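Local atomic coordinates of beta-galactosidase (Streptococcus pneumoniae, PDB entry 4CUA), a protein that hydrolyses terminal beta-galactosides, the crystallised part being a calcium-bound carbohydrate-binding module that probably recognises galactose-containing glycans. Residues A22-P27 against P112-N117; I39-Q44 against S172-Q177; G62-D67 against T155-I160. All coordinates share one frame; numbering follows the deposited sequence. Where two conformers were deposited one is given.

Interaction 1 (A22-P27 against P112-N117)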
loop_
_atom_site.group_PDB
_atom_site.type_symbol
_atom_site.label_atom_id
_atom_site.label_comp_id
_atom_site.label_asym_id
_atom_site.label_seq_id
_atom_site.Cartn_x
_atom_site.Cartn_y
_atom_site.Cartn_z
ATOM N N ALA A 22 -3.031 -4.834 3.812
ATOM C CA ALA A 22 -3.583 -5.192 2.531
ATOM C C ALA A 22 -4.912 -5.836 2.706
ATOM O O ALA A 22 -5.172 -6.451 3.739
ATOM C CB ALA A 22 -2.680 -6.130 1.791
ATOM N N SER A 23 -5.774 -5.683 1.709
ATOM C CA SER A 23 -7.074 -6.382 1.781
ATOM C C SER A 23 -6.879 -7.912 1.760
ATOM O O SER A 23 -7.612 -8.653 2.419
ATOM C CB SER A 23 -7.910 -5.939 0.593
ATOM O OG SER A 23 -7.275 -6.126 -0.623
ATOM N N ASP A 24 -5.910 -8.385 1.011
ATOM C CA ASP A 24 -5.577 -9.780 0.844
ATOM C C ASP A 24 -4.163 -9.866 0.303
ATOM O O ASP A 24 -3.628 -8.925 -0.331
ATOM C CB ASP A 24 -6.555 -10.477 -0.114
ATOM C CG ASP A 24 -6.448 -11.936 -0.098
ATOM O OD1 ASP A 24 -6.262 -12.532 0.966
ATOM O OD2 ASP A 24 -6.580 -12.547 -1.235
ATOM N N SER A 25 -3.516 -11.017 0.520
ATOM C CA SER A 25 -2.203 -11.282 0.061
ATOM C C SER A 25 -1.925 -12.740 -0.296
ATOM O O SER A 25 -2.515 -13.633 0.322
ATOM C CB SER A 25 -1.144 -10.909 1.122
ATOM O OG SER A 25 -1.365 -9.598 1.659
ATOM N N ASN A 26 -0.997 -13.008 -1.219
ATOM C CA ASN A 26 -0.424 -14.297 -1.302
ATOM C C ASN A 26 0.351 -14.532 0.006
ATOM O O ASN A 26 1.215 -13.745 0.343
ATOM C CB ASN A 26 0.487 -14.353 -2.515
ATOM C CG ASN A 26 1.195 -15.658 -2.664
ATOM O OD1 ASN A 26 0.628 -16.699 -2.326
ATOM N ND2 ASN A 26 2.427 -15.636 -3.092
ATOM N N PRO A 27 0.063 -15.594 0.771
ATOM C CA PRO A 27 0.607 -15.642 2.132
ATOM C C PRO A 27 2.108 -15.598 2.254
ATOM O O PRO A 27 2.594 -15.077 3.263
ATOM C CB PRO A 27 0.021 -16.930 2.674
ATOM C CG PRO A 27 -1.297 -16.985 2.000
ATOM C CD PRO A 27 -1.026 -16.563 0.594
ATOM N N PRO A 112 -2.747 -8.001 9.331
ATOM C CA PRO A 112 -2.618 -6.889 8.370
ATOM C C PRO A 112 -2.477 -7.259 6.916
ATOM O O PRO A 112 -2.880 -6.472 6.096
ATOM C CB PRO A 112 -1.381 -6.100 8.835
ATOM C CG PRO A 112 -0.859 -6.834 9.977
ATOM C CD PRO A 112 -1.759 -7.911 10.430
ATOM N N SER A 113 -2.034 -8.476 6.593
ATOM C CA SER A 113 -1.946 -8.904 5.198
ATOM C C SER A 113 -3.335 -9.323 4.651
ATOM O O SER A 113 -3.422 -9.588 3.460
ATOM C CB SER A 113 -0.962 -10.059 5.032
ATOM O OG SER A 113 0.387 -9.561 5.069
ATOM N N PHE A 114 -4.296 -9.447 5.546
ATOM C CA PHE A 114 -5.599 -10.032 5.163
ATOM C C PHE A 114 -6.746 -9.272 5.778
ATOM O O PHE A 114 -7.637 -9.828 6.430
ATOM C CB PHE A 114 -5.644 -11.501 5.634
ATOM C CG PHE A 114 -4.533 -12.301 5.113
ATOM C CD1 PHE A 114 -4.565 -12.868 3.852
ATOM C CD2 PHE A 114 -3.407 -12.508 5.887
ATOM C CE1 PHE A 114 -3.473 -13.582 3.421
ATOM C CE2 PHE A 114 -2.324 -13.248 5.446
ATOM C CZ PHE A 114 -2.377 -13.793 4.213
ATOM N N VAL A 115 -6.779 -7.946 5.642
ATOM C CA VAL A 115 -7.738 -7.121 6.348
ATOM C C VAL A 115 -9.174 -7.498 5.933
ATOM O O VAL A 115 -10.088 -7.425 6.716
ATOM C CB VAL A 115 -7.425 -5.633 6.129
ATOM C CG1 VAL A 115 -8.487 -4.802 6.785
ATOM C CG2 VAL A 115 -6.049 -5.263 6.675
ATOM N N GLY A 116 -9.327 -7.922 4.705
ATOM C CA GLY A 116 -10.665 -8.334 4.257
ATOM C C GLY A 116 -11.251 -9.510 4.964
ATOM O O GLY A 116 -12.469 -9.754 4.809
ATOM N N ASN A 117 -10.447 -10.278 5.681
ATOM C CA ASN A 117 -10.904 -11.445 6.467
ATOM C C ASN A 117 -11.217 -11.144 7.904
ATOM O O ASN A 117 -11.445 -12.079 8.695
ATOM C CB ASN A 117 -9.883 -12.536 6.339
ATOM C CG ASN A 117 -10.455 -13.907 6.564
ATOM O OD1 ASN A 117 -11.593 -14.172 6.197
ATOM N ND2 ASN A 117 -9.636 -14.788 7.150
#

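Interaction 2 (I39-Q44 against S172-Q177). With CA (calcium ion), chain C.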
loop_
_atom_site.group_PDB
_atom_site.type_symbol
_atom_site.label_atom_id
_atom_site.label_comp_id
_atom_site.label_asym_id
_atom_site.label_seq_id
_atom_site.Cartn_x
_atom_site.Cartn_y
_atom_site.Cartn_z
ATOM N N ILE A 39 14.310 -3.333 -1.243
ATOM C CA ILE A 39 13.748 -3.122 -2.550
ATOM C C ILE A 39 14.373 -4.148 -3.442
ATOM O O ILE A 39 15.610 -4.179 -3.636
ATOM C CB ILE A 39 14.009 -1.719 -3.096
ATOM C CG1 ILE A 39 13.400 -0.674 -2.113
ATOM C CG2 ILE A 39 13.471 -1.582 -4.513
ATOM C CD1 ILE A 39 13.458 0.723 -2.629
ATOM N N SER A 40 13.554 -5.030 -4.019
ATOM C CA SER A 40 14.060 -6.070 -4.917
ATOM C C SER A 40 13.091 -6.290 -6.063
ATOM O O SER A 40 11.902 -6.522 -5.874
ATOM C CB SER A 40 14.238 -7.388 -4.204
ATOM O OG SER A 40 14.660 -8.344 -5.203
ATOM N N TYR A 41 13.612 -6.266 -7.271
ATOM C CA TYR A 41 12.814 -6.526 -8.463
ATOM C C TYR A 41 12.994 -7.933 -9.054
ATOM O O TYR A 41 12.560 -8.209 -10.154
ATOM C CB TYR A 41 13.100 -5.450 -9.510
ATOM C CG TYR A 41 12.638 -4.106 -9.009
ATOM C CD1 TYR A 41 11.319 -3.706 -9.071
ATOM C CD2 TYR A 41 13.553 -3.213 -8.480
ATOM C CE1 TYR A 41 10.953 -2.444 -8.584
ATOM C CE2 TYR A 41 13.193 -1.992 -8.017
ATOM C CZ TYR A 41 11.895 -1.592 -8.115
ATOM O OH TYR A 41 11.475 -0.365 -7.641
ATOM N N ASN A 42 13.584 -8.797 -8.253
ATOM C CA ASN A 42 13.832 -10.180 -8.677
ATOM C C ASN A 42 13.640 -11.143 -7.519
ATOM O O ASN A 42 12.947 -10.851 -6.549
ATOM C CB ASN A 42 15.204 -10.248 -9.384
ATOM C CG ASN A 42 16.318 -9.835 -8.472
ATOM O OD1 ASN A 42 16.290 -10.060 -7.286
ATOM N ND2 ASN A 42 17.309 -9.159 -9.046
ATOM N N ASN A 43 14.218 -12.336 -7.589
ATOM C CA ASN A 43 14.128 -13.302 -6.539
ATOM C C ASN A 43 15.369 -13.503 -5.724
ATOM O O ASN A 43 15.511 -14.506 -5.053
ATOM C CB ASN A 43 13.630 -14.637 -7.096
ATOM C CG ASN A 43 12.279 -14.519 -7.754
ATOM O OD1 ASN A 43 11.389 -13.752 -7.312
ATOM N ND2 ASN A 43 12.039 -15.342 -8.765
ATOM N N GLN A 44 16.270 -12.537 -5.780
ATOM C CA GLN A 44 17.582 -12.622 -5.125
ATOM C C GLN A 44 17.853 -11.377 -4.284
ATOM O O GLN A 44 18.744 -10.601 -4.598
ATOM C CB GLN A 44 18.658 -12.791 -6.198
ATOM C CG GLN A 44 18.429 -14.017 -7.038
ATOM C CD GLN A 44 19.371 -14.085 -8.210
ATOM O OE1 GLN A 44 20.536 -14.495 -8.057
ATOM N NE2 GLN A 44 18.879 -13.690 -9.369
ATOM N N SER A 172 1.835 -6.864 -7.894
ATOM C CA SER A 172 3.041 -7.023 -7.114
ATOM C C SER A 172 3.779 -5.703 -6.807
ATOM O O SER A 172 4.022 -4.902 -7.697
ATOM C CB SER A 172 3.990 -7.951 -7.850
ATOM O OG SER A 172 5.231 -8.171 -7.180
ATOM N N ILE A 173 4.224 -5.554 -5.576
ATOM C CA ILE A 173 4.908 -4.356 -5.072
ATOM C C ILE A 173 6.060 -4.773 -4.175
ATOM O O ILE A 173 5.858 -5.448 -3.183
ATOM C CB ILE A 173 3.943 -3.496 -4.262
ATOM C CG1 ILE A 173 2.826 -2.928 -5.128
ATOM C CG2 ILE A 173 4.694 -2.334 -3.572
ATOM C CD1 ILE A 173 1.702 -2.273 -4.322
ATOM N N THR A 174 7.277 -4.289 -4.508
ATOM C CA THR A 174 8.433 -4.568 -3.610
ATOM C C THR A 174 8.532 -3.561 -2.427
ATOM O O THR A 174 8.922 -3.945 -1.358
ATOM C CB THR A 174 9.737 -4.663 -4.359
ATOM O OG1 THR A 174 10.784 -4.952 -3.422
ATOM C CG2 THR A 174 10.088 -3.481 -5.167
ATOM N N GLU A 175 8.104 -2.327 -2.664
ATOM C CA GLU A 175 8.203 -1.274 -1.627
ATOM C C GLU A 175 7.304 -0.148 -2.010
ATOM O O GLU A 175 7.181 0.168 -3.182
ATOM C CB GLU A 175 9.677 -0.812 -1.518
ATOM C CG GLU A 175 10.021 -0.018 -0.261
ATOM C CD GLU A 175 10.090 -0.782 1.018
ATOM O OE1 GLU A 175 9.880 -2.011 1.052
ATOM O OE2 GLU A 175 10.382 -0.145 2.095
ATOM N N VAL A 176 6.741 0.489 -0.965
ATOM C CA VAL A 176 6.122 1.789 -1.114
ATOM C C VAL A 176 6.898 2.764 -0.262
ATOM O O VAL A 176 7.571 2.347 0.689
ATOM C CB VAL A 176 4.656 1.815 -0.693
ATOM C CG1 VAL A 176 3.879 0.740 -1.466
ATOM C CG2 VAL A 176 4.483 1.643 0.811
ATOM N N GLN A 177 6.848 4.046 -0.623
ATOM C CA GLN A 177 7.425 5.101 0.219
ATOM C C GLN A 177 6.488 6.325 0.218
ATOM O O GLN A 177 5.977 6.728 -0.828
ATOM C CB GLN A 177 8.814 5.505 -0.288
ATOM C CG GLN A 177 9.754 4.312 -0.262
ATOM C CD GLN A 177 11.183 4.689 -0.722
ATOM O OE1 GLN A 177 11.387 5.526 -1.581
ATOM N NE2 GLN A 177 12.127 4.050 -0.132
HETATM CA CA CA C . 10.304 -4.200 0.523
#

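Interaction 3 (G62-D67 against T155-I160). With EDO (1,2-ethanediol), chain E.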
loop_
_atom_site.group_PDB
_atom_site.type_symbol
_atom_site.label_atom_id
_atom_site.label_comp_id
_atom_site.label_asym_id
_atom_site.label_seq_id
_atom_site.Cartn_x
_atom_site.Cartn_y
_atom_site.Cartn_z
ATOM N N GLY A 62 -1.916 -0.451 1.749
ATOM C CA GLY A 62 -1.801 0.868 2.296
ATOM C C GLY A 62 -0.948 0.912 3.509
ATOM O O GLY A 62 -0.313 -0.100 3.876
ATOM N N VAL A 63 -0.802 2.130 4.059
ATOM C CA VAL A 63 -0.025 2.383 5.257
ATOM C C VAL A 63 -0.901 3.089 6.268
ATOM O O VAL A 63 -1.540 4.061 5.909
ATOM C CB VAL A 63 1.247 3.202 4.926
ATOM C CG1 VAL A 63 2.003 3.501 6.211
ATOM C CG2 VAL A 63 2.119 2.435 3.927
ATOM N N LEU A 64 -0.873 2.605 7.484
ATOM C CA LEU A 64 -1.497 3.164 8.655
ATOM C C LEU A 64 -0.394 3.877 9.448
ATOM O O LEU A 64 0.556 3.219 9.857
ATOM C CB LEU A 64 -2.123 2.088 9.529
ATOM C CG LEU A 64 -2.745 2.511 10.837
ATOM C CD1 LEU A 64 -3.859 3.556 10.565
ATOM C CD2 LEU A 64 -3.320 1.275 11.537
ATOM N N PHE A 65 -0.514 5.173 9.611
ATOM C CA PHE A 65 0.618 5.970 10.126
ATOM C C PHE A 65 0.811 5.919 11.603
ATOM O O PHE A 65 -0.108 5.703 12.404
ATOM C CB PHE A 65 0.459 7.413 9.693
ATOM C CG PHE A 65 0.440 7.573 8.223
ATOM C CD1 PHE A 65 1.504 7.184 7.414
ATOM C CD2 PHE A 65 -0.682 8.033 7.565
ATOM C CE1 PHE A 65 1.478 7.299 6.065
ATOM C CE2 PHE A 65 -0.730 8.117 6.202
ATOM C CZ PHE A 65 0.338 7.744 5.403
ATOM N N GLY A 66 2.063 6.177 12.023
ATOM C CA GLY A 66 2.342 6.270 13.442
ATOM C C GLY A 66 3.308 7.439 13.667
ATOM O O GLY A 66 3.921 7.915 12.780
ATOM N N ASP A 67 3.342 7.882 14.911
ATOM C CA ASP A 67 4.387 8.824 15.411
ATOM C C ASP A 67 4.841 8.266 16.723
ATOM O O ASP A 67 4.077 8.106 17.663
ATOM C CB ASP A 67 3.757 10.187 15.546
ATOM C CG ASP A 67 4.724 11.242 16.078
ATOM O OD1 ASP A 67 5.912 10.907 16.305
ATOM O OD2 ASP A 67 4.253 12.392 16.129
ATOM N N THR A 155 -4.676 12.467 7.360
ATOM C CA THR A 155 -5.336 11.159 7.392
ATOM C C THR A 155 -4.521 10.173 8.228
ATOM O O THR A 155 -3.280 10.277 8.331
ATOM C CB THR A 155 -5.548 10.627 5.973
ATOM O OG1 THR A 155 -6.339 9.425 6.048
ATOM C CG2 THR A 155 -4.245 10.330 5.318
ATOM N N TYR A 156 -5.234 9.185 8.789
ATOM C CA TYR A 156 -4.584 8.040 9.454
ATOM C C TYR A 156 -3.999 7.038 8.452
ATOM O O TYR A 156 -3.119 6.263 8.846
ATOM C CB TYR A 156 -5.564 7.296 10.345
ATOM C CG TYR A 156 -5.923 8.048 11.579
ATOM C CD1 TYR A 156 -5.009 8.198 12.600
ATOM C CD2 TYR A 156 -7.233 8.482 11.814
ATOM C CE1 TYR A 156 -5.333 8.844 13.788
ATOM C CE2 TYR A 156 -7.542 9.113 13.003
ATOM C CZ TYR A 156 -6.588 9.315 13.959
ATOM O OH TYR A 156 -6.965 9.934 15.164
ATOM N N ALA A 157 -4.460 7.038 7.208
ATOM C CA ALA A 157 -4.053 5.977 6.254
ATOM C C ALA A 157 -4.297 6.351 4.844
ATOM O O ALA A 157 -5.286 7.026 4.530
ATOM C CB ALA A 157 -4.794 4.695 6.574
ATOM N N ILE A 158 -3.424 5.938 3.953
ATOM C CA ILE A 158 -3.732 5.929 2.567
ATOM C C ILE A 158 -3.562 4.527 2.069
ATOM O O ILE A 158 -2.831 3.752 2.693
ATOM C CB ILE A 158 -2.966 6.979 1.725
ATOM C CG1 ILE A 158 -1.476 6.607 1.654
ATOM C CG2 ILE A 158 -3.258 8.368 2.302
ATOM C CD1 ILE A 158 -0.749 7.207 0.478
ATOM N N ARG A 159 -4.220 4.243 0.972
ATOM C CA ARG A 159 -4.067 2.980 0.274
ATOM C C ARG A 159 -4.181 3.143 -1.223
ATOM O O ARG A 159 -4.748 4.139 -1.743
ATOM C CB ARG A 159 -5.055 1.918 0.738
ATOM C CG ARG A 159 -6.494 2.116 0.260
ATOM C CD ARG A 159 -7.408 1.118 0.956
ATOM N NE ARG A 159 -8.745 1.254 0.377
ATOM C CZ ARG A 159 -9.779 0.524 0.815
ATOM N NH1 ARG A 159 -9.607 -0.404 1.749
ATOM N NH2 ARG A 159 -10.953 0.716 0.258
ATOM N N ILE A 160 -3.605 2.199 -1.937
ATOM C CA ILE A 160 -3.732 2.078 -3.350
ATOM C C ILE A 160 -4.489 0.761 -3.631
ATOM O O ILE A 160 -4.078 -0.285 -3.260
ATOM C CB ILE A 160 -2.384 2.278 -4.111
ATOM C CG1 ILE A 160 -2.599 2.238 -5.589
ATOM C CG2 ILE A 160 -1.329 1.253 -3.657
ATOM C CD1 ILE A 160 -1.390 2.557 -6.446
HETATM C C1 EDO E . -9.246 -3.227 3.054
HETATM O O1 EDO E . -9.382 -4.500 3.484
HETATM C C2 EDO E . -7.749 -2.821 3.380
HETATM O O2 EDO E . -7.405 -1.846 2.544
#

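Interaction 1 (A22-P27 against P112-N117)
A22 and S23 meet the backbone of P112-G116 through main-chain bonds. The end of strand 19-22 and the loop after it meet the loop between strands 94-100 and 128-130 of a galactose-binding-domain beta-sandwich. A22 uses both of its backbone polar atoms. Its N donates to O of P112 at 2.8 Å, and its O accepts N of V115 at 2.9 Å. One residue on, O of S23 accepts N of G116, also at 2.9 Å. The N-H groups of the short 3-10 segment 115-116 are therefore taken by the carbonyls of A22 and S23. N of N117 instead turns back to O of F114, and O of V115 is met by ND2 of N123.

The S25 hydroxyl makes the one side-chain hydrogen bond across the contact. OG lies anti to the carbonyl carbon (chi1 -48°) and reaches O of S113 at 2.7 Å, on a lone pair. The same OG receives a weak bond from NE1 of W49, which also donates to O of D24. The other two hydroxyls have outside partners: OG of S23 pairs with N of S60, and OG of S113 with N of V31.

OD1 of D24 sits in the plane of the F114 ring at its edge, 3.4 Å from CD1 of F114, with the carboxylate turned 59° to the ring. Its stronger partner is R54, in a salt bridge. O of S25 approaches CE1 of F114 obliquely at 3.2 Å. CG of P27 lies near the ring plane and touches CZ of F114 at 4.0 Å.

Interaction 2 (I39-Q44 against S172-Q177)
T174, a residue of the calcium site, reaches across to S40 and Y41. From CB onward each of its atoms has a neighbour in I39-Y41. CB of T174 packs on O of S40 at 3.2 Å. OG1 stands anti to the backbone N (chi1 -179°) and accepts N of S40 at 2.8 Å, nearly straight at 177°. CG2 lies over one face of the Y41 ring, offset toward the rim, in a CH-pi contact 4.1 Å from the ring centroid. The same methyl touches CG2 of I39 at 3.9 Å.

The side chains of I39 and E175 cross at about a right angle, CG1 of I39 lying 3.8 Å from CB of E175. O of T174 binds the calcium ion at 2.4 Å, and OE1 of E175 binds it at 2.3 Å. N33, D36, L38 and N47 complete the site, and OE2 of E175 is held by N of K37. OG of S40 closes an ST turn with N of N42 and bonds O of P45.

The chain turns a corner at T174, within strand 172-177. Its backbone pairs with G82 of strand 70-83, while Y41 and Q177 rest on M145 of strand 145-155.

Interaction 3 (G62-D67 against T155-I160)
T155 meets F65 where two antiparallel strands of the beta-sandwich begin to pair, 58-67 with 157-163. O of T155 lies at the edge of the F65 ring, 3.5 Å from CD2 of F65. The T155 hydroxyl has O of Y100, on strand 94-100, as its strongest partner.

Y156 comes next and takes part through its carbonyl and CB. O of Y156 accepts N of F65 at 2.9 Å, close to straight at 172°. The same oxygen has CD1 of L64 at 3.3 Å. CB of Y156 also packs against that methyl.

A157 and L64 form a non-hydrogen-bonded pair. CA of A157 points a hydrogen at O of V63, 3.2 Å away. CB of A157 lies on the same face of the sheet as L64.

I158 pairs with V63 through two unequal bonds. N of V63 donates to O of I158 at 2.9 Å. The return bond, N of I158 to O of V63, is weak at 3.3 Å. O of V63 also stands over the centre of one face of the F65 ring. In the conformer given, CG1 of I158 lies near CZ of F65.

R159 faces G62, which has no side chain, and the two CA atoms come within 3.7 Å. CG of R159 lies between its backbone N and carbonyl carbon (chi1 74°), and the extended chain then leads away from G62. NE forms a salt bridge with E98, and W128 adds a cation-pi contact. NH1 donates to O2 of a bound 1,2-ethanediol at 2.7 Å.

The strands are held by main-chain bonds, so the pairing does not depend on polar side chains. The guanidinium is turned to E98, W128 and the diol instead.

In the fold
The three contacts cross-connect one beta-sandwich. Interactions 2 and 3 lie on opposite sides of the chain's centre, with their own centres about 19 Å apart. They still touch, CG2 of V176 packing on CG2 of V63 at 4.0 Å. Interaction 1 is centred about 16 Å from the centre of interaction 3 and about 18 Å from that of interaction 2, and touches neither. Interaction 2 supplies two of the six calcium ligands. The ion is about 11 Å from the side chain of V63 and about 12 Å from that of S113. An ethanediol, probably from the crystallisation liquor, lies near interactions 1 and 3: it bonds R159, S60 and N123 and comes about 3 Å from the side chain of V115.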